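Local coordinates for small TOPRIM domain protein (Geobacillus stearothermophilus, PDB 2FCJ) that is of unknown function but folds as a small Toprim domain and may act in metal-dependent phosphotransfer or cleavage chemistry on nucleic acids, at residues 23-28 with 104-109; 39-44 with 72-77; 13-18 with 87-92; 4-9 with 50-55. One frame throughout, in Å; residues are numbered along the deposited sequence.

Contact 1: residues 23-28 with 104-109; sequences LNEPVV and ARFDVR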
loop_
_atom_site.group_PDB
_atom_site.type_symbol
_atom_site.label_atom_id
_atom_site.label_comp_id
_atom_site.label_asym_id
_atom_site.label_seq_id
_atom_site.Cartn_x
_atom_site.Cartn_y
_atom_site.Cartn_z
ATOM N N LEU A 23 -6.051 -4.710 -8.806
ATOM C CA LEU A 23 -6.699 -5.573 -7.833
ATOM C C LEU A 23 -7.953 -6.240 -8.374
ATOM O O LEU A 23 -8.691 -5.654 -9.165
ATOM C CB LEU A 23 -7.036 -4.789 -6.566
ATOM C CG LEU A 23 -5.839 -4.469 -5.679
ATOM C CD1 LEU A 23 -6.195 -3.464 -4.603
ATOM C CD2 LEU A 23 -5.299 -5.743 -5.095
ATOM N N ASN A 24 -8.173 -7.473 -7.946
ATOM C CA ASN A 24 -9.376 -8.203 -8.343
ATOM C C ASN A 24 -10.264 -8.565 -7.156
ATOM O O ASN A 24 -11.119 -9.441 -7.258
ATOM C CB ASN A 24 -9.002 -9.465 -9.123
ATOM C CG ASN A 24 -10.189 -10.083 -9.844
ATOM O OD1 ASN A 24 -11.027 -9.382 -10.401
ATOM N ND2 ASN A 24 -10.252 -11.406 -9.839
ATOM N N GLU A 25 -10.015 -7.929 -6.016
ATOM C CA GLU A 25 -10.902 -8.026 -4.862
ATOM C C GLU A 25 -11.042 -6.621 -4.266
ATOM O O GLU A 25 -10.199 -5.755 -4.510
ATOM C CB GLU A 25 -10.310 -8.992 -3.834
ATOM C CG GLU A 25 -8.916 -8.596 -3.306
ATOM C CD GLU A 25 -8.425 -9.506 -2.200
ATOM O OE1 GLU A 25 -9.213 -9.722 -1.244
ATOM O OE2 GLU A 25 -7.259 -9.980 -2.235
ATOM N N PRO A 26 -12.130 -6.366 -3.520
ATOM C CA PRO A 26 -12.272 -5.064 -2.874
ATOM C C PRO A 26 -11.239 -4.865 -1.759
ATOM O O PRO A 26 -11.025 -5.748 -0.945
ATOM C CB PRO A 26 -13.691 -5.109 -2.293
ATOM C CG PRO A 26 -13.996 -6.543 -2.159
ATOM C CD PRO A 26 -13.296 -7.233 -3.283
ATOM N N VAL A 27 -10.514 -3.765 -1.826
ATOM C CA VAL A 27 -9.486 -3.471 -0.840
ATOM C C VAL A 27 -9.630 -1.998 -0.580
ATOM O O VAL A 27 -9.852 -1.234 -1.512
ATOM C CB VAL A 27 -8.076 -3.754 -1.418
ATOM C CG1 VAL A 27 -6.987 -3.204 -0.493
ATOM C CG2 VAL A 27 -7.879 -5.238 -1.685
ATOM N N VAL A 28 -9.587 -1.596 0.690
ATOM C CA VAL A 28 -9.577 -0.183 0.979
ATOM C C VAL A 28 -8.178 0.334 0.691
ATOM O O VAL A 28 -7.204 -0.182 1.243
ATOM C CB VAL A 28 -9.921 0.110 2.451
ATOM C CG1 VAL A 28 -9.957 1.612 2.709
ATOM C CG2 VAL A 28 -11.238 -0.551 2.862
ATOM N N ALA A 104 1.902 -11.082 -1.716
ATOM C CA ALA A 104 1.278 -10.795 -0.428
ATOM C C ALA A 104 -0.155 -11.331 -0.310
ATOM O O ALA A 104 -0.872 -10.989 0.620
ATOM C CB ALA A 104 1.314 -9.282 -0.163
ATOM N N ARG A 105 -0.565 -12.159 -1.265
ATOM C CA ARG A 105 -1.861 -12.844 -1.206
ATOM C C ARG A 105 -3.083 -11.998 -1.553
ATOM O O ARG A 105 -4.203 -12.364 -1.217
ATOM C CB ARG A 105 -2.046 -13.560 0.138
ATOM C CG ARG A 105 -1.078 -14.715 0.341
ATOM C CD ARG A 105 -1.268 -15.382 1.694
ATOM N NE ARG A 105 -0.042 -16.030 2.153
ATOM C CZ ARG A 105 0.908 -15.418 2.851
ATOM N NH1 ARG A 105 0.772 -14.142 3.182
ATOM N NH2 ARG A 105 1.991 -16.082 3.225
ATOM N N PHE A 106 -2.888 -10.933 -2.332
ATOM C CA PHE A 106 -3.993 -10.233 -2.938
ATOM C C PHE A 106 -4.418 -10.919 -4.238
ATOM O O PHE A 106 -3.561 -11.319 -5.071
ATOM C CB PHE A 106 -3.587 -8.795 -3.245
ATOM C CG PHE A 106 -3.443 -7.929 -2.020
ATOM C CD1 PHE A 106 -4.535 -7.244 -1.527
ATOM C CD2 PHE A 106 -2.234 -7.820 -1.350
ATOM C CE1 PHE A 106 -4.420 -6.427 -0.410
ATOM C CE2 PHE A 106 -2.141 -7.034 -0.210
ATOM C CZ PHE A 106 -3.235 -6.345 0.250
ATOM N N ASP A 107 -5.727 -10.908 -4.497
ATOM C CA ASP A 107 -6.270 -11.231 -5.817
ATOM C C ASP A 107 -5.964 -10.102 -6.775
ATOM O O ASP A 107 -6.409 -8.974 -6.571
ATOM C CB ASP A 107 -7.793 -11.354 -5.751
ATOM C CG ASP A 107 -8.255 -12.578 -5.003
ATOM O OD1 ASP A 107 -7.404 -13.364 -4.549
ATOM O OD2 ASP A 107 -9.485 -12.772 -4.905
ATOM N N VAL A 108 -5.261 -10.418 -7.862
ATOM C CA VAL A 108 -4.992 -9.435 -8.899
ATOM C C VAL A 108 -5.617 -9.883 -10.218
ATOM O O VAL A 108 -5.830 -11.076 -10.438
ATOM C CB VAL A 108 -3.476 -9.203 -9.068
ATOM C CG1 VAL A 108 -2.867 -8.856 -7.715
ATOM C CG2 VAL A 108 -2.796 -10.447 -9.627
ATOM N N ARG A 109 -5.935 -8.922 -11.066
ATOM C CA ARG A 109 -6.426 -9.203 -12.423
ATOM C C ARG A 109 -5.357 -9.895 -13.285
ATOM O O ARG A 109 -4.207 -9.459 -13.330
ATOM C CB ARG A 109 -6.878 -7.903 -13.089
ATOM C CG ARG A 109 -8.020 -7.195 -12.366
ATOM C CD ARG A 109 -8.382 -5.890 -13.058
ATOM N NE ARG A 109 -8.854 -6.096 -14.426
ATOM C CZ ARG A 109 -10.087 -6.480 -14.749
ATOM N NH1 ARG A 109 -10.982 -6.729 -13.800
ATOM N NH2 ARG A 109 -10.423 -6.625 -16.025
#
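Asn-24 and Glu-25 both meet Asp-107, one through its backbone and the other through its side chain, an example of how two irregular loops can be tied together by a pair of bonds. Asn-24 N donates to Asp-107 O at 2.7 Å, approaching from above the carbonyl plane. In the other direction, Asp-107 N gives a nearly straight bond (168°) to Glu-25 OE2 at 2.9 Å, meeting the carboxylate on its anti side and 26° out of its plane. Glu-25 reaches that amide because its CG sits between the backbone N and the carbonyl carbon (chi1 59°) and the chain beyond runs on extended, across the Asp-107 side chain at about a right angle. Glu-25 OE2 thereby comes within 4.1 Å of Asp-107 OD1, a like-charge approach that the salt bridge from Glu-25 to Lys-6 probably offsets. Behind this polar layer, Phe-106 presents its ring edge to Val-27, CE1 lying 3.9 Å from Val-27 CG2, while the CD2 branch of Leu-23 comes in obliquely at Phe-106 CD1. Arg-105 ends helix 94-103 as the C-prime residue of a Schellman motif, and the following chain pairs with the helix-to-strand loop of the Toprim alpha/beta fold in a single beta bridge, Leu-23 with Val-108.

Contact 2: residues 39-44 with 72-77; sequences ARLEEL and RMFPEA
Leu-41 carries its CG anti to the backbone N (chi1 -166°), toward the 72-77 segment, and in the conformer described its second torsion (chi2 47°) splits the two methyl branches between different partners: CD2 meets Met-73 CB at 3.6 Å and CD1 meets Phe-74 CD2 at 3.7 Å. Phe-74 uses the same kind of first torsion (chi1 -163°), which swings its ring out so that Leu-41 CD1 touches it at the edge, near the ring plane. Met-73 instead folds back on itself, bent at both chi2 and chi3, and this curl brings its terminal methyl CE alongside Glu-42, 3.9 Å from CB. The touching atoms are all carbons, and they show how two helices of a Toprim alpha/beta fold close over one face of the parallel sheet: helix 38-47 lies beside the end of helix 61-73, and Phe-74, just past that end, reaches both Ile-9 and Val-53 beneath. Leu-44 adds a looser touch, its CG 4.3 Å from Phe-74 CE2. The ring is steadied from its own side of the contact as well. A type I turn from Phe-74 to Ala-77 places Ala-77 CB over the ring centre, 4.2 Å above its plane, and the turn is closed by Ala-77 N bonding to Phe-74 O at 3.2 Å. Nearby, Arg-72 forms a salt bridge with Asp-38, while Met-73 CG lies against one face of the Arg-72 guanidinium.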
loop_
_atom_site.group_PDB
_atom_site.type_symbol
_atom_site.label_atom_id
_atom_site.label_comp_id
_atom_site.label_asym_id
_atom_site.label_seq_id
_atom_site.Cartn_x
_atom_site.Cartn_y
_atom_site.Cartn_z
ATOM N N ALA A 39 -0.942 12.261 14.598
ATOM C CA ALA A 39 -2.292 12.127 15.142
ATOM C C ALA A 39 -3.253 11.476 14.146
ATOM O O ALA A 39 -4.072 10.632 14.518
ATOM C CB ALA A 39 -2.826 13.487 15.584
ATOM N N ARG A 40 -3.164 11.856 12.878
ATOM C CA ARG A 40 -3.994 11.207 11.861
ATOM C C ARG A 40 -3.627 9.730 11.682
ATOM O O ARG A 40 -4.490 8.868 11.538
ATOM C CB ARG A 40 -3.915 11.956 10.523
ATOM C CG ARG A 40 -4.545 13.347 10.524
ATOM C CD ARG A 40 -4.479 13.978 9.136
ATOM N NE ARG A 40 -5.134 13.143 8.132
ATOM C CZ ARG A 40 -6.329 13.398 7.610
ATOM N NH1 ARG A 40 -6.855 12.570 6.716
ATOM N NH2 ARG A 40 -6.999 14.484 7.978
ATOM N N LEU A 41 -2.340 9.424 11.778
ATOM C CA LEU A 41 -1.894 8.038 11.713
ATOM C C LEU A 41 -2.388 7.217 12.897
ATOM O O LEU A 41 -2.812 6.086 12.727
ATOM C CB LEU A 41 -0.373 7.995 11.625
ATOM C CG LEU A 41 0.218 6.655 11.215
ATOM C CD1 LEU A 41 -0.525 6.095 10.003
ATOM C CD2 LEU A 41 1.692 6.801 10.917
ATOM N N GLU A 42 -2.318 7.779 14.100
ATOM C CA GLU A 42 -2.847 7.097 15.273
ATOM C C GLU A 42 -4.337 6.828 15.113
ATOM O O GLU A 42 -4.815 5.742 15.447
ATOM C CB GLU A 42 -2.599 7.917 16.547
ATOM C CG GLU A 42 -3.178 7.317 17.825
ATOM C CD GLU A 42 -2.894 8.163 19.051
ATOM O OE1 GLU A 42 -2.430 9.309 18.890
ATOM O OE2 GLU A 42 -3.144 7.679 20.175
ATOM N N GLU A 43 -5.083 7.824 14.641
ATOM C CA GLU A 43 -6.511 7.651 14.399
ATOM C C GLU A 43 -6.758 6.521 13.412
ATOM O O GLU A 43 -7.644 5.688 13.618
ATOM C CB GLU A 43 -7.111 8.937 13.843
ATOM C CG GLU A 43 -7.315 10.035 14.859
ATOM C CD GLU A 43 -8.135 11.183 14.296
ATOM O OE1 GLU A 43 -8.441 11.155 13.085
ATOM O OE2 GLU A 43 -8.486 12.099 15.065
ATOM N N LEU A 44 -6.011 6.530 12.316
ATOM C CA LEU A 44 -6.122 5.471 11.329
ATOM C C LEU A 44 -5.835 4.098 11.939
ATOM O O LEU A 44 -6.562 3.144 11.695
ATOM C CB LEU A 44 -5.169 5.751 10.175
ATOM C CG LEU A 44 -5.274 4.850 8.954
ATOM C CD1 LEU A 44 -6.656 4.980 8.334
ATOM C CD2 LEU A 44 -4.183 5.248 7.967
ATOM N N ARG A 72 6.997 3.431 13.959
ATOM C CA ARG A 72 6.836 4.072 15.266
ATOM C C ARG A 72 5.358 4.178 15.675
ATOM O O ARG A 72 5.003 3.888 16.817
ATOM C CB ARG A 72 7.513 5.448 15.252
ATOM C CG ARG A 72 7.320 6.290 16.515
ATOM C CD ARG A 72 8.149 7.585 16.479
ATOM N NE ARG A 72 7.889 8.387 15.284
ATOM C CZ ARG A 72 6.891 9.265 15.164
ATOM N NH1 ARG A 72 6.071 9.477 16.184
ATOM N NH2 ARG A 72 6.722 9.944 14.031
ATOM N N MET A 73 4.505 4.604 14.743
ATOM C CA MET A 73 3.095 4.927 15.061
ATOM C C MET A 73 2.095 3.788 14.775
ATOM O O MET A 73 0.986 3.775 15.315
ATOM C CB MET A 73 2.654 6.185 14.294
ATOM C CG MET A 73 3.414 7.460 14.643
ATOM S SD MET A 73 3.095 8.021 16.327
ATOM C CE MET A 73 1.297 8.127 16.350
ATOM N N PHE A 74 2.441 2.919 13.832
ATOM C CA PHE A 74 1.462 1.964 13.302
ATOM C C PHE A 74 2.196 0.669 12.999
ATOM O O PHE A 74 2.264 0.242 11.857
ATOM C CB PHE A 74 0.848 2.554 12.036
ATOM C CG PHE A 74 -0.453 1.896 11.588
ATOM C CD1 PHE A 74 -0.938 0.727 12.179
ATOM C CD2 PHE A 74 -1.171 2.446 10.535
ATOM C CE1 PHE A 74 -2.140 0.136 11.719
ATOM C CE2 PHE A 74 -2.337 1.857 10.080
ATOM C CZ PHE A 74 -2.827 0.715 10.683
ATOM N N PRO A 75 2.766 0.041 14.028
ATOM C CA PRO A 75 3.595 -1.150 13.834
ATOM C C PRO A 75 2.806 -2.347 13.276
ATOM O O PRO A 75 3.399 -3.268 12.725
ATOM C CB PRO A 75 4.115 -1.429 15.253
ATOM C CG PRO A 75 3.101 -0.788 16.159
ATOM C CD PRO A 75 2.721 0.462 15.443
ATOM N N GLU A 76 1.480 -2.262 13.322
ATOM C CA GLU A 76 0.608 -3.354 12.890
ATOM C C GLU A 76 0.644 -3.496 11.389
ATOM O O GLU A 76 0.321 -4.567 10.864
ATOM C CB GLU A 76 -0.840 -3.081 13.328
ATOM C CG GLU A 76 -1.063 -3.132 14.814
ATOM C CD GLU A 76 -1.070 -1.764 15.461
ATOM O OE1 GLU A 76 -0.330 -0.855 15.016
ATOM O OE2 GLU A 76 -1.806 -1.588 16.445
ATOM N N ALA A 77 0.962 -2.402 10.700
ATOM C CA ALA A 77 0.940 -2.387 9.249
ATOM C C ALA A 77 2.126 -3.148 8.694
ATOM O O ALA A 77 3.280 -2.902 9.083
ATOM C CB ALA A 77 0.947 -0.957 8.739
#

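Contact 3: residues 13-18 with 87-92; sequences RSDKQK and REVAAA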
loop_
_atom_site.group_PDB
_atom_site.type_symbol
_atom_site.label_atom_id
_atom_site.label_comp_id
_atom_site.label_asym_id
_atom_site.label_seq_id
_atom_site.Cartn_x
_atom_site.Cartn_y
_atom_site.Cartn_z
ATOM N N ARG A 13 -1.470 9.878 -5.025
ATOM C CA ARG A 13 -2.745 9.649 -5.690
ATOM C C ARG A 13 -2.611 8.652 -6.835
ATOM O O ARG A 13 -3.484 7.807 -7.037
ATOM C CB ARG A 13 -3.290 10.968 -6.243
ATOM C CG ARG A 13 -4.765 10.937 -6.604
ATOM C CD ARG A 13 -5.078 11.914 -7.727
ATOM N NE ARG A 13 -6.300 12.672 -7.474
ATOM C CZ ARG A 13 -7.520 12.260 -7.808
ATOM N NH1 ARG A 13 -7.687 11.084 -8.398
ATOM N NH2 ARG A 13 -8.573 13.022 -7.544
ATOM N N SER A 14 -1.572 8.816 -7.649
ATOM C CA SER A 14 -1.388 7.929 -8.787
ATOM C C SER A 14 -1.077 6.512 -8.324
ATOM O O SER A 14 -1.473 5.544 -8.970
ATOM C CB SER A 14 -0.303 8.450 -9.735
ATOM O OG SER A 14 0.899 8.729 -9.041
ATOM N N ASP A 15 -0.386 6.394 -7.190
ATOM C CA ASP A 15 -0.115 5.079 -6.608
ATOM C C ASP A 15 -1.446 4.400 -6.338
ATOM O O ASP A 15 -1.589 3.210 -6.572
ATOM C CB ASP A 15 0.604 5.192 -5.257
ATOM C CG ASP A 15 1.993 5.770 -5.360
ATOM O OD1 ASP A 15 2.541 5.866 -6.483
ATOM O OD2 ASP A 15 2.526 6.170 -4.297
ATOM N N LYS A 16 -2.372 5.135 -5.727
ATOM C CA LYS A 16 -3.670 4.585 -5.353
ATOM C C LYS A 16 -4.439 4.078 -6.565
ATOM O O LYS A 16 -4.929 2.952 -6.571
ATOM C CB LYS A 16 -4.480 5.640 -4.606
ATOM C CG LYS A 16 -5.896 5.231 -4.275
ATOM C CD LYS A 16 -6.372 6.035 -3.082
ATOM C CE LYS A 16 -7.877 6.163 -3.037
ATOM N NZ LYS A 16 -8.280 6.942 -1.838
ATOM N N GLN A 17 -4.521 4.905 -7.601
ATOM C CA GLN A 17 -5.220 4.514 -8.812
ATOM C C GLN A 17 -4.569 3.293 -9.470
ATOM O O GLN A 17 -5.255 2.384 -9.930
ATOM C CB GLN A 17 -5.289 5.695 -9.779
ATOM C CG GLN A 17 -5.910 6.934 -9.161
ATOM C CD GLN A 17 -7.428 6.865 -9.088
ATOM O OE1 GLN A 17 -8.121 7.168 -10.061
ATOM N NE2 GLN A 17 -7.951 6.499 -7.921
ATOM N N LYS A 18 -3.241 3.262 -9.481
ATOM C CA LYS A 18 -2.504 2.162 -10.095
ATOM C C LYS A 18 -2.728 0.851 -9.345
ATOM O O LYS A 18 -2.966 -0.196 -9.949
ATOM C CB LYS A 18 -1.022 2.501 -10.083
ATOM C CG LYS A 18 -0.137 1.476 -10.731
ATOM C CD LYS A 18 1.196 2.108 -11.069
ATOM C CE LYS A 18 2.062 1.163 -11.873
ATOM N NZ LYS A 18 3.093 1.943 -12.585
ATOM N N ARG A 87 12.409 1.731 -7.994
ATOM C CA ARG A 87 12.446 2.981 -7.228
ATOM C C ARG A 87 11.083 3.446 -6.690
ATOM O O ARG A 87 10.880 3.543 -5.474
ATOM C CB ARG A 87 13.058 4.102 -8.065
ATOM C CG ARG A 87 13.593 5.251 -7.232
ATOM C CD ARG A 87 14.024 6.421 -8.115
ATOM N NE ARG A 87 14.087 7.673 -7.368
ATOM C CZ ARG A 87 14.458 8.838 -7.893
ATOM N NH1 ARG A 87 14.476 9.932 -7.141
ATOM N NH2 ARG A 87 14.800 8.911 -9.173
ATOM N N GLU A 88 10.192 3.795 -7.609
ATOM C CA GLU A 88 8.872 4.339 -7.262
ATOM C C GLU A 88 7.755 3.415 -7.720
ATOM O O GLU A 88 7.802 2.855 -8.815
ATOM C CB GLU A 88 8.681 5.700 -7.939
ATOM C CG GLU A 88 9.588 6.801 -7.418
ATOM C CD GLU A 88 9.486 8.071 -8.253
ATOM O OE1 GLU A 88 8.412 8.312 -8.851
ATOM O OE2 GLU A 88 10.503 8.792 -8.365
ATOM N N VAL A 89 6.691 3.342 -6.922
ATOM C CA VAL A 89 5.525 2.560 -7.268
ATOM C C VAL A 89 4.987 3.027 -8.616
ATOM O O VAL A 89 4.552 2.225 -9.450
ATOM C CB VAL A 89 4.448 2.721 -6.176
ATOM C CG1 VAL A 89 3.183 1.992 -6.575
ATOM C CG2 VAL A 89 4.983 2.207 -4.852
ATOM N N ALA A 90 5.075 4.337 -8.851
ATOM C CA ALA A 90 4.612 4.937 -10.095
ATOM C C ALA A 90 5.413 4.476 -11.307
ATOM O O ALA A 90 4.912 4.489 -12.429
ATOM C CB ALA A 90 4.651 6.459 -9.991
ATOM N N ALA A 91 6.680 4.137 -11.093
ATOM C CA ALA A 91 7.579 3.813 -12.198
ATOM C C ALA A 91 7.479 2.333 -12.558
ATOM O O ALA A 91 7.721 1.934 -13.705
ATOM C CB ALA A 91 9.014 4.175 -11.832
ATOM N N ALA A 92 7.123 1.521 -11.568
ATOM C CA ALA A 92 7.136 0.077 -11.739
ATOM C C ALA A 92 6.136 -0.366 -12.790
ATOM O O ALA A 92 5.059 0.197 -12.915
ATOM C CB ALA A 92 6.854 -0.609 -10.408
HETATM O O HOH W 1 5.156 6.329 -6.827
#
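Lys-18 reaches from helix 13-22 to a string of carbonyls in the loop 87-92, a worked case of one basic side chain capturing several backbone oxygens at once. The loop belongs to the Toprim fold and runs close to Asp-58 and Asp-60, which probably correspond to the DxD pair of Toprim domains; Asp-58 also accepts a hydrogen bond from Val-89 N. From CB the Lys-18 chain leaves with CG opposite the backbone N (chi1 -178°) and stays extended to its end. CD passes 3.7 Å from Val-89 O, and CE comes 3.3 Å from Ala-92 O, with Val-89 O also near. At the tip, NZ makes its strong bond to Ala-92 O at 2.7 Å, nearly along the C=O axis, with weak bonds to Ala-90 O at 3.1 Å and to Val-89 O. Shortening this residue to an alanine would probably leave those three carbonyls without the ammonium that gathers them, and set the loop freer to shift against the helix. One turn earlier, Asp-15 crosses Val-89 at about a right angle, its OD1 3.7 Å from Val-89 CB. The same oxygen is too far from Ala-90 N for a direct bond, and a water fills the step: it bonds to Asp-15 OD1 at 2.7 Å and accepts from Ala-90 N at 2.8 Å.

Contact 4: residues 4-9 with 50-55; sequences VEKVII and GYDVYL
Lys-6 and Asp-52 lie side by side and point the same way, as expected of paired residues on neighbouring parallel strands; here strands 6-10 and 52-56 form the middle of the four-stranded Toprim sheet. Four backbone bonds fix the register. Asp-52 N donates to Glu-5 O and Val-7 N to Asp-52 O; Tyr-54 N donates to Val-7 O, and Ile-9 N to Tyr-54 O at 2.8 Å. On the face shared by Lys-6, Asp-52 and Tyr-54, the Tyr-54 ring turns its edge to Val-7 O, with CD2 3.5 Å away, and its hydroxyl donates to Asp-52 OD2 at 2.8 Å on the syn side, from 34° out of the carboxylate plane. A phenylalanine in its place would probably leave that carboxylate without its donor and freer to turn. Lys-6 NZ pairs with Glu-25, and a water links it to Tyr-54 OH. The other face is apolar: Ile-9 crosses Val-53 obliquely, CD1 to CG1 at 3.8 Å, and its CG2 meets Leu-55 CD1. Val-7 places CG2 beside its own backbone N, and this branch touches Tyr-51 CD1 at 3.7 Å. Farther along the Tyr-51 ring, a second water joins OH, at 2.8 Å, to Val-4 O, 2.7 Å from the same water.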
loop_
_atom_site.group_PDB
_atom_site.type_symbol
_atom_site.label_atom_id
_atom_site.label_comp_id
_atom_site.label_asym_id
_atom_site.label_seq_id
_atom_site.Cartn_x
_atom_site.Cartn_y
_atom_site.Cartn_z
ATOM N N VAL A 4 -14.940 -6.672 3.887
ATOM C CA VAL A 4 -13.636 -6.266 3.398
ATOM C C VAL A 4 -12.694 -6.082 4.578
ATOM O O VAL A 4 -13.058 -5.415 5.558
ATOM C CB VAL A 4 -13.749 -4.956 2.583
ATOM C CG1 VAL A 4 -12.367 -4.458 2.183
ATOM C CG2 VAL A 4 -14.605 -5.182 1.365
ATOM N N GLU A 5 -11.553 -6.771 4.537
ATOM C CA GLU A 5 -10.594 -6.755 5.649
ATOM C C GLU A 5 -9.253 -6.146 5.282
ATOM O O GLU A 5 -8.511 -5.676 6.149
ATOM C CB GLU A 5 -10.346 -8.170 6.163
ATOM C CG GLU A 5 -11.599 -8.927 6.527
ATOM C CD GLU A 5 -11.378 -9.870 7.681
ATOM O OE1 GLU A 5 -10.386 -10.630 7.655
ATOM O OE2 GLU A 5 -12.186 -9.831 8.619
ATOM N N LYS A 6 -8.925 -6.163 4.001
ATOM C CA LYS A 6 -7.604 -5.739 3.562
ATOM C C LYS A 6 -7.579 -4.265 3.288
ATOM O O LYS A 6 -8.484 -3.719 2.673
ATOM C CB LYS A 6 -7.212 -6.505 2.316
ATOM C CG LYS A 6 -7.093 -7.990 2.573
ATOM C CD LYS A 6 -6.649 -8.714 1.318
ATOM C CE LYS A 6 -6.886 -10.206 1.445
ATOM N NZ LYS A 6 -6.234 -10.914 0.314
ATOM N N VAL A 7 -6.440 -3.662 3.627
ATOM C CA VAL A 7 -6.208 -2.242 3.445
ATOM C C VAL A 7 -4.777 -2.036 2.944
ATOM O O VAL A 7 -3.837 -2.607 3.517
ATOM C CB VAL A 7 -6.341 -1.501 4.781
ATOM C CG1 VAL A 7 -6.097 -0.004 4.586
ATOM C CG2 VAL A 7 -7.722 -1.746 5.397
ATOM N N ILE A 8 -4.609 -1.285 1.854
ATOM C CA ILE A 8 -3.285 -0.858 1.393
ATOM C C ILE A 8 -3.191 0.647 1.545
ATOM O O ILE A 8 -4.073 1.377 1.091
ATOM C CB ILE A 8 -3.038 -1.255 -0.079
ATOM C CG1 ILE A 8 -3.048 -2.772 -0.214
ATOM C CG2 ILE A 8 -1.685 -0.716 -0.604
ATOM C CD1 ILE A 8 -3.152 -3.233 -1.639
ATOM N N ILE A 9 -2.105 1.099 2.168
ATOM C CA ILE A 9 -1.830 2.519 2.320
ATOM C C ILE A 9 -0.683 2.892 1.408
ATOM O O ILE A 9 0.319 2.183 1.333
ATOM C CB ILE A 9 -1.479 2.843 3.783
ATOM C CG1 ILE A 9 -2.624 2.397 4.705
ATOM C CG2 ILE A 9 -1.178 4.332 3.955
ATOM C CD1 ILE A 9 -2.299 2.436 6.184
ATOM N N GLY A 50 -7.908 -4.824 13.778
ATOM C CA GLY A 50 -8.617 -6.011 13.309
ATOM C C GLY A 50 -8.588 -6.158 11.801
ATOM O O GLY A 50 -8.881 -7.229 11.273
ATOM N N TYR A 51 -8.125 -5.118 11.103
ATOM C CA TYR A 51 -7.974 -5.187 9.654
ATOM C C TYR A 51 -6.605 -5.725 9.289
ATOM O O TYR A 51 -5.689 -5.783 10.125
ATOM C CB TYR A 51 -8.130 -3.809 9.018
ATOM C CG TYR A 51 -9.559 -3.357 8.880
ATOM C CD1 TYR A 51 -10.183 -3.332 7.641
ATOM C CD2 TYR A 51 -10.283 -2.944 9.990
ATOM C CE1 TYR A 51 -11.483 -2.887 7.516
ATOM C CE2 TYR A 51 -11.585 -2.496 9.868
ATOM C CZ TYR A 51 -12.184 -2.497 8.628
ATOM O OH TYR A 51 -13.490 -2.064 8.497
ATOM N N ASP A 52 -6.457 -6.091 8.027
ATOM C CA ASP A 52 -5.221 -6.644 7.505
ATOM C C ASP A 52 -4.555 -5.540 6.672
ATOM O O ASP A 52 -4.932 -5.300 5.522
ATOM C CB ASP A 52 -5.544 -7.879 6.640
ATOM C CG ASP A 52 -4.315 -8.613 6.154
ATOM O OD1 ASP A 52 -3.235 -8.454 6.745
ATOM O OD2 ASP A 52 -4.438 -9.409 5.193
ATOM N N VAL A 53 -3.563 -4.868 7.247
ATOM C CA VAL A 53 -3.121 -3.577 6.724
ATOM C C VAL A 53 -1.698 -3.694 6.184
ATOM O O VAL A 53 -0.837 -4.332 6.803
ATOM C CB VAL A 53 -3.151 -2.502 7.826
ATOM C CG1 VAL A 53 -2.736 -1.151 7.277
ATOM C CG2 VAL A 53 -4.527 -2.410 8.458
ATOM N N TYR A 54 -1.465 -3.030 5.049
ATOM C CA TYR A 54 -0.193 -3.055 4.338
ATOM C C TYR A 54 0.177 -1.629 3.995
ATOM O O TYR A 54 -0.698 -0.814 3.681
ATOM C CB TYR A 54 -0.313 -3.850 3.042
ATOM C CG TYR A 54 -0.747 -5.286 3.250
ATOM C CD1 TYR A 54 0.181 -6.307 3.306
ATOM C CD2 TYR A 54 -2.078 -5.606 3.451
ATOM C CE1 TYR A 54 -0.221 -7.626 3.506
ATOM C CE2 TYR A 54 -2.480 -6.918 3.642
ATOM C CZ TYR A 54 -1.544 -7.908 3.675
ATOM O OH TYR A 54 -1.960 -9.211 3.862
ATOM N N LEU A 55 1.468 -1.340 4.022
ATOM C CA LEU A 55 2.015 -0.075 3.546
ATOM C C LEU A 55 2.924 -0.329 2.346
ATOM O O LEU A 55 3.901 -1.086 2.444
ATOM C CB LEU A 55 2.827 0.599 4.658
ATOM C CG LEU A 55 3.555 1.865 4.230
ATOM C CD1 LEU A 55 2.612 3.007 3.917
ATOM C CD2 LEU A 55 4.548 2.267 5.305
HETATM O O HOH W 2 -14.860 -4.031 7.094
HETATM O O HOH W 3 -3.431 -10.319 1.250
#

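Contact 4 is the sheet centre and, like contacts 2 and 3, partly buried; contact 1 lies at the surface. Contact 2 sits against the sheet's apolar face, where Ile-9 and Val-53 meet Leu-44 and Phe-74, through apolar packing of helix 38-47 on the end of helix 61-73 and the turn after it. Contact 1 joins contact 4 through the face that carries Lys-6, Ile-8 and Tyr-54, and through strand pairing at Val-28; it combines two bonds to backbone atoms with packing on Phe-106. Apart from adjoining contact 4 along the chain, contact 3 touches none of the others, and depends on a lysine, carbonyls and a water. Contacts 1 and 2 have centres about 23 Å apart.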